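Local coordinates for single-stranded DNA-binding protein WHY1, chloroplastic (Solanum tuberosum, PDB 1L3A) that binds single-stranded DNA as a homotetramer and activates transcription of the pathogenesis-related gene PR-10a in the plant's defence response, at residues C[102-107]-C[182-187]; C[108-113]-C[145-150]. All coordinates share one frame; numbering follows the deposited sequence.

Contact 1: C[102-107]-C[182-187]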
loop_
_atom_site.group_PDB
_atom_site.type_symbol
_atom_site.label_atom_id
_atom_site.label_comp_id
_atom_site.label_asym_id
_atom_site.label_seq_id
_atom_site.Cartn_x
_atom_site.Cartn_y
_atom_site.Cartn_z
ATOM N N THR C 102 -16.366 3.319 -4.316
ATOM C CA THR C 102 -16.960 3.167 -2.993
ATOM C C THR C 102 -17.319 1.709 -2.725
ATOM O O THR C 102 -17.155 1.209 -1.610
ATOM C CB THR C 102 -18.223 4.049 -2.840
ATOM O OG1 THR C 102 -17.851 5.430 -2.922
ATOM C CG2 THR C 102 -18.880 3.809 -1.500
ATOM N N GLU C 103 -17.810 1.036 -3.759
ATOM C CA GLU C 103 -18.164 -0.368 -3.658
ATOM C C GLU C 103 -16.881 -1.181 -3.468
ATOM O O GLU C 103 -16.867 -2.164 -2.724
ATOM C CB GLU C 103 -18.911 -0.801 -4.921
ATOM C CG GLU C 103 -20.239 -0.068 -5.078
ATOM C CD GLU C 103 -20.934 -0.351 -6.392
ATOM O OE1 GLU C 103 -20.431 0.086 -7.454
ATOM O OE2 GLU C 103 -21.993 -1.010 -6.363
ATOM N N ILE C 104 -15.802 -0.770 -4.135
ATOM C CA ILE C 104 -14.529 -1.467 -3.988
ATOM C C ILE C 104 -14.094 -1.278 -2.536
ATOM O O ILE C 104 -13.397 -2.126 -1.965
ATOM C CB ILE C 104 -13.454 -0.894 -4.928
ATOM C CG1 ILE C 104 -13.755 -1.313 -6.361
ATOM C CG2 ILE C 104 -12.059 -1.355 -4.489
ATOM C CD1 ILE C 104 -12.885 -0.632 -7.370
ATOM N N GLY C 105 -14.528 -0.168 -1.941
ATOM C CA GLY C 105 -14.202 0.106 -0.551
ATOM C C GLY C 105 -14.836 -0.917 0.375
ATOM O O GLY C 105 -14.246 -1.319 1.378
ATOM N N SER C 106 -16.045 -1.349 0.040
ATOM C CA SER C 106 -16.736 -2.343 0.855
ATOM C C SER C 106 -16.072 -3.716 0.798
ATOM O O SER C 106 -16.120 -4.472 1.770
ATOM C CB SER C 106 -18.194 -2.476 0.422
ATOM O OG SER C 106 -18.939 -1.372 0.885
ATOM N N ILE C 107 -15.459 -4.031 -0.338
ATOM C CA ILE C 107 -14.796 -5.314 -0.519
ATOM C C ILE C 107 -13.510 -5.410 0.297
ATOM O O ILE C 107 -13.324 -6.355 1.060
ATOM C CB ILE C 107 -14.452 -5.559 -2.012
ATOM C CG1 ILE C 107 -15.731 -5.550 -2.850
ATOM C CG2 ILE C 107 -13.707 -6.888 -2.179
ATOM C CD1 ILE C 107 -16.693 -6.655 -2.514
ATOM N N PHE C 182 -4.265 -1.377 -4.984
ATOM C CA PHE C 182 -3.353 -0.827 -5.965
ATOM C C PHE C 182 -4.041 0.106 -6.971
ATOM O O PHE C 182 -3.531 1.194 -7.245
ATOM C CB PHE C 182 -2.671 -1.962 -6.723
ATOM C CG PHE C 182 -1.951 -1.510 -7.949
ATOM C CD1 PHE C 182 -0.675 -0.969 -7.857
ATOM C CD2 PHE C 182 -2.565 -1.581 -9.190
ATOM C CE1 PHE C 182 -0.026 -0.504 -8.983
ATOM C CE2 PHE C 182 -1.923 -1.115 -10.339
ATOM C CZ PHE C 182 -0.660 -0.576 -10.248
ATOM N N VAL C 183 -5.184 -0.314 -7.524
ATOM C CA VAL C 183 -5.859 0.521 -8.524
ATOM C C VAL C 183 -6.698 1.675 -8.017
ATOM O O VAL C 183 -7.004 2.574 -8.784
ATOM C CB VAL C 183 -6.807 -0.272 -9.479
ATOM C CG1 VAL C 183 -6.019 -1.113 -10.419
ATOM C CG2 VAL C 183 -7.816 -1.063 -8.684
ATOM N N MET C 184 -7.090 1.647 -6.750
ATOM C CA MET C 184 -7.913 2.719 -6.223
ATOM C C MET C 184 -7.368 4.099 -6.615
ATOM O O MET C 184 -8.073 4.878 -7.254
ATOM C CB MET C 184 -8.031 2.613 -4.707
ATOM C CG MET C 184 -9.024 3.599 -4.105
ATOM S SD MET C 184 -10.720 3.182 -4.583
ATOM C CE MET C 184 -11.026 1.773 -3.461
ATOM N N PRO C 185 -6.116 4.419 -6.245
ATOM C CA PRO C 185 -5.597 5.742 -6.621
ATOM C C PRO C 185 -5.677 6.078 -8.106
ATOM O O PRO C 185 -6.016 7.207 -8.477
ATOM C CB PRO C 185 -4.158 5.740 -6.074
ATOM C CG PRO C 185 -3.846 4.286 -5.814
ATOM C CD PRO C 185 -5.174 3.723 -5.353
ATOM N N TYR C 186 -5.385 5.101 -8.956
ATOM C CA TYR C 186 -5.455 5.325 -10.389
ATOM C C TYR C 186 -6.884 5.568 -10.842
ATOM O O TYR C 186 -7.108 6.315 -11.797
ATOM C CB TYR C 186 -4.860 4.142 -11.165
ATOM C CG TYR C 186 -3.405 3.923 -10.866
ATOM C CD1 TYR C 186 -3.006 3.136 -9.793
ATOM C CD2 TYR C 186 -2.416 4.563 -11.616
ATOM C CE1 TYR C 186 -1.646 2.992 -9.459
ATOM C CE2 TYR C 186 -1.062 4.427 -11.301
ATOM C CZ TYR C 186 -0.683 3.642 -10.212
ATOM O OH TYR C 186 0.645 3.558 -9.845
ATOM N N LEU C 187 -7.847 4.933 -10.172
ATOM C CA LEU C 187 -9.250 5.115 -10.525
ATOM C C LEU C 187 -9.712 6.506 -10.078
ATOM O O LEU C 187 -10.689 7.034 -10.583
ATOM C CB LEU C 187 -10.137 4.063 -9.849
ATOM C CG LEU C 187 -9.911 2.571 -10.083
ATOM C CD1 LEU C 187 -11.057 1.802 -9.392
ATOM C CD2 LEU C 187 -9.866 2.243 -11.561
#
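Two helices of the Whirly fold, the short 101-108, which links the two sheets in sequence, and the long 170-188, which follows the second sheet, meet here in an antiparallel pair, with segment axes inclined at 166° and 11.1 Å apart at their closest. At that separation the gap is spanned by apolar side chains, and no hydrogen bond crosses it. Ile104 points straight at the other helix, and its beta-branched shape presents two methyl-bearing branches to two partners. With CG2 anti to the backbone N, that methyl lies against Met184 CE at 3.5 Å, a snug fit for two carbons, while the longer branch carries CD1 outward to meet Leu187 CD1 tip to tip at 3.7 Å; leucine suits that place by offering a branched apolar end. The CB of Met184 leaves its helix pointing neither at nor away from the partner, and bends at chi2 (68°) and chi3 (77°) bring CE across, so that the side chain slides past Ile104 in the opposite sense. The flexible, unbranched methionine suits this role, and its CE also comes within 4.3 Å of Gly105 N. Val101 of the short helix also touches Met184 and Leu187, and Phe180 packs on Ile104. Met184 also touches Ser178 of the second subunit, and Leu187 touches Phe197 of the third. The result is a buried antiparallel helix-helix packing of apolar side chains in the Whirly fold.

Contact 2: C[108-113]-C[145-150]; sequences ISLGTK and SGHFFN
A chi1 of -75° sets CG of His147 anti to its own carbonyl carbon, and a chi2 of -94° turns the imidazole so that its NE2 edge meets the loop 108-113. There NE2 donates a hydrogen bond to Gly111 O, 3.2 Å away and close to the ring plane. The bond is bent, with an N-H...O angle of 135°, and the donor is tilted somewhat from the carbonyl plane. Histidine suits the place because it offers a ring N-H at the edge for a carbonyl, and a flat face for a leucine methyl. Over that face lies Leu110, whose CD1 is 4.1 Å from His147 CE1 and offset toward the rim; the two side chains cross at a slant. Toward the opposite face sits a water that donates to Thr112 O at 2.9 Å and to Gly146 O at 2.7 Å, bridging the two backbones where they do not bond directly. Thr112 turns its side chain away and takes part through its carbonyl. Gly146 opens strand 146-155 with an extended backbone shape that suits glycine. Beyond the contact, Gly111 N is hydrogen-bonded to Asp114 OD2, and Leu110 continues onto Val138 of strand 132-140 and Phe173 of helix 170-188. His147 pairs through its backbone with Val168 of strand 161-169 and packs on Pro140, so the loop after helix 101-108 lies against the second sheet beside the long helix.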
loop_
_atom_site.group_PDB
_atom_site.type_symbol
_atom_site.label_atom_id
_atom_site.label_comp_id
_atom_site.label_asym_id
_atom_site.label_seq_id
_atom_site.Cartn_x
_atom_site.Cartn_y
_atom_site.Cartn_z
ATOM N N ILE C 108 -12.623 -4.435 0.141
ATOM C CA ILE C 108 -11.346 -4.451 0.854
ATOM C C ILE C 108 -11.457 -4.306 2.374
ATOM O O ILE C 108 -10.509 -4.610 3.101
ATOM C CB ILE C 108 -10.388 -3.347 0.325
ATOM C CG1 ILE C 108 -11.014 -1.976 0.526
ATOM C CG2 ILE C 108 -10.106 -3.551 -1.153
ATOM C CD1 ILE C 108 -10.116 -0.833 0.104
ATOM N N SER C 109 -12.599 -3.835 2.862
ATOM C CA SER C 109 -12.754 -3.690 4.306
ATOM C C SER C 109 -13.653 -4.777 4.900
ATOM O O SER C 109 -14.093 -4.658 6.041
ATOM C CB SER C 109 -13.296 -2.294 4.675
ATOM O OG SER C 109 -14.600 -2.062 4.181
ATOM N N LEU C 110 -13.923 -5.826 4.122
ATOM C CA LEU C 110 -14.763 -6.934 4.579
ATOM C C LEU C 110 -14.016 -7.868 5.524
ATOM O O LEU C 110 -12.922 -8.341 5.211
ATOM C CB LEU C 110 -15.262 -7.774 3.402
ATOM C CG LEU C 110 -16.654 -7.623 2.774
ATOM C CD1 LEU C 110 -16.877 -8.832 1.882
ATOM C CD2 LEU C 110 -17.753 -7.557 3.819
ATOM N N GLY C 111 -14.613 -8.135 6.679
ATOM C CA GLY C 111 -13.991 -9.046 7.623
ATOM C C GLY C 111 -14.340 -10.483 7.255
ATOM O O GLY C 111 -15.116 -10.728 6.325
ATOM N N THR C 112 -13.788 -11.441 7.987
ATOM C CA THR C 112 -14.050 -12.847 7.703
ATOM C C THR C 112 -15.523 -13.209 7.843
ATOM O O THR C 112 -16.020 -14.096 7.144
ATOM C CB THR C 112 -13.251 -13.774 8.644
ATOM O OG1 THR C 112 -11.883 -13.354 8.681
ATOM C CG2 THR C 112 -13.314 -15.213 8.146
ATOM N N LYS C 113 -16.218 -12.520 8.738
ATOM C CA LYS C 113 -17.617 -12.819 8.986
ATOM C C LYS C 113 -18.585 -11.750 8.513
ATOM O O LYS C 113 -19.764 -11.794 8.848
ATOM C CB LYS C 113 -17.813 -13.073 10.484
ATOM C CG LYS C 113 -16.733 -13.976 11.073
ATOM C CD LYS C 113 -16.957 -14.268 12.547
ATOM C CE LYS C 113 -18.167 -15.173 12.767
ATOM N NZ LYS C 113 -18.347 -15.521 14.210
ATOM N N SER C 145 -14.170 -20.763 4.955
ATOM C CA SER C 145 -12.919 -20.752 4.207
ATOM C C SER C 145 -12.877 -19.636 3.161
ATOM O O SER C 145 -11.969 -19.603 2.328
ATOM C CB SER C 145 -12.720 -22.084 3.492
ATOM O OG SER C 145 -13.608 -22.180 2.394
ATOM N N GLY C 146 -13.866 -18.747 3.196
ATOM C CA GLY C 146 -13.907 -17.654 2.244
ATOM C C GLY C 146 -15.274 -17.005 2.151
ATOM O O GLY C 146 -16.052 -17.034 3.107
ATOM N N HIS C 147 -15.563 -16.418 0.993
ATOM C CA HIS C 147 -16.831 -15.741 0.744
ATOM C C HIS C 147 -17.335 -16.197 -0.610
ATOM O O HIS C 147 -16.580 -16.752 -1.402
ATOM C CB HIS C 147 -16.627 -14.224 0.662
ATOM C CG HIS C 147 -16.404 -13.557 1.980
ATOM N ND1 HIS C 147 -17.429 -12.988 2.709
ATOM C CD2 HIS C 147 -15.271 -13.332 2.685
ATOM C CE1 HIS C 147 -16.935 -12.440 3.805
ATOM N NE2 HIS C 147 -15.629 -12.634 3.813
ATOM N N PHE C 148 -18.610 -15.970 -0.887
ATOM C CA PHE C 148 -19.112 -16.315 -2.197
ATOM C C PHE C 148 -19.591 -15.022 -2.829
ATOM O O PHE C 148 -19.900 -14.063 -2.127
ATOM C CB PHE C 148 -20.233 -17.367 -2.117
ATOM C CG PHE C 148 -21.485 -16.901 -1.426
ATOM C CD1 PHE C 148 -22.343 -15.987 -2.043
ATOM C CD2 PHE C 148 -21.854 -17.444 -0.189
ATOM C CE1 PHE C 148 -23.562 -15.619 -1.446
ATOM C CE2 PHE C 148 -23.071 -17.087 0.423
ATOM C CZ PHE C 148 -23.929 -16.174 -0.209
ATOM N N PHE C 149 -19.609 -14.980 -4.150
ATOM C CA PHE C 149 -20.086 -13.808 -4.860
ATOM C C PHE C 149 -21.320 -14.298 -5.606
ATOM O O PHE C 149 -21.232 -15.195 -6.431
ATOM C CB PHE C 149 -19.037 -13.315 -5.864
ATOM C CG PHE C 149 -17.938 -12.476 -5.261
ATOM C CD1 PHE C 149 -17.207 -12.919 -4.157
ATOM C CD2 PHE C 149 -17.621 -11.236 -5.817
ATOM C CE1 PHE C 149 -16.169 -12.138 -3.610
ATOM C CE2 PHE C 149 -16.582 -10.439 -5.280
ATOM C CZ PHE C 149 -15.857 -10.898 -4.173
ATOM N N ASN C 150 -22.475 -13.722 -5.312
ATOM C CA ASN C 150 -23.686 -14.140 -5.987
ATOM C C ASN C 150 -24.308 -12.998 -6.783
ATOM O O ASN C 150 -24.659 -11.964 -6.213
ATOM C CB ASN C 150 -24.698 -14.666 -4.977
ATOM C CG ASN C 150 -25.955 -15.208 -5.644
ATOM O OD1 ASN C 150 -25.949 -16.304 -6.196
ATOM N ND2 ASN C 150 -27.031 -14.430 -5.612
HETATM O O HOH W 1 -15.297 -16.492 5.632
#

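Overall arrangement
From the N terminus, the chain first builds the sheet of strands 38-45 to 88-99, then enters helix 101-108, where contact 1 begins. Contact 2 starts directly afterwards, in the loop leading to strand 116-120, and closes at the start of strand 146-155, enclosing the first two strands of the second sheet. The chain goes on through strand 161-169 into helix 170-188, whose last turns complete contact 1. The smaller loop thus lies wholly within the larger, without crossing it. Their centres are 16 Å apart; contact 1 ties helix to helix, contact 2 loop to sheet, and both touch the second subunit.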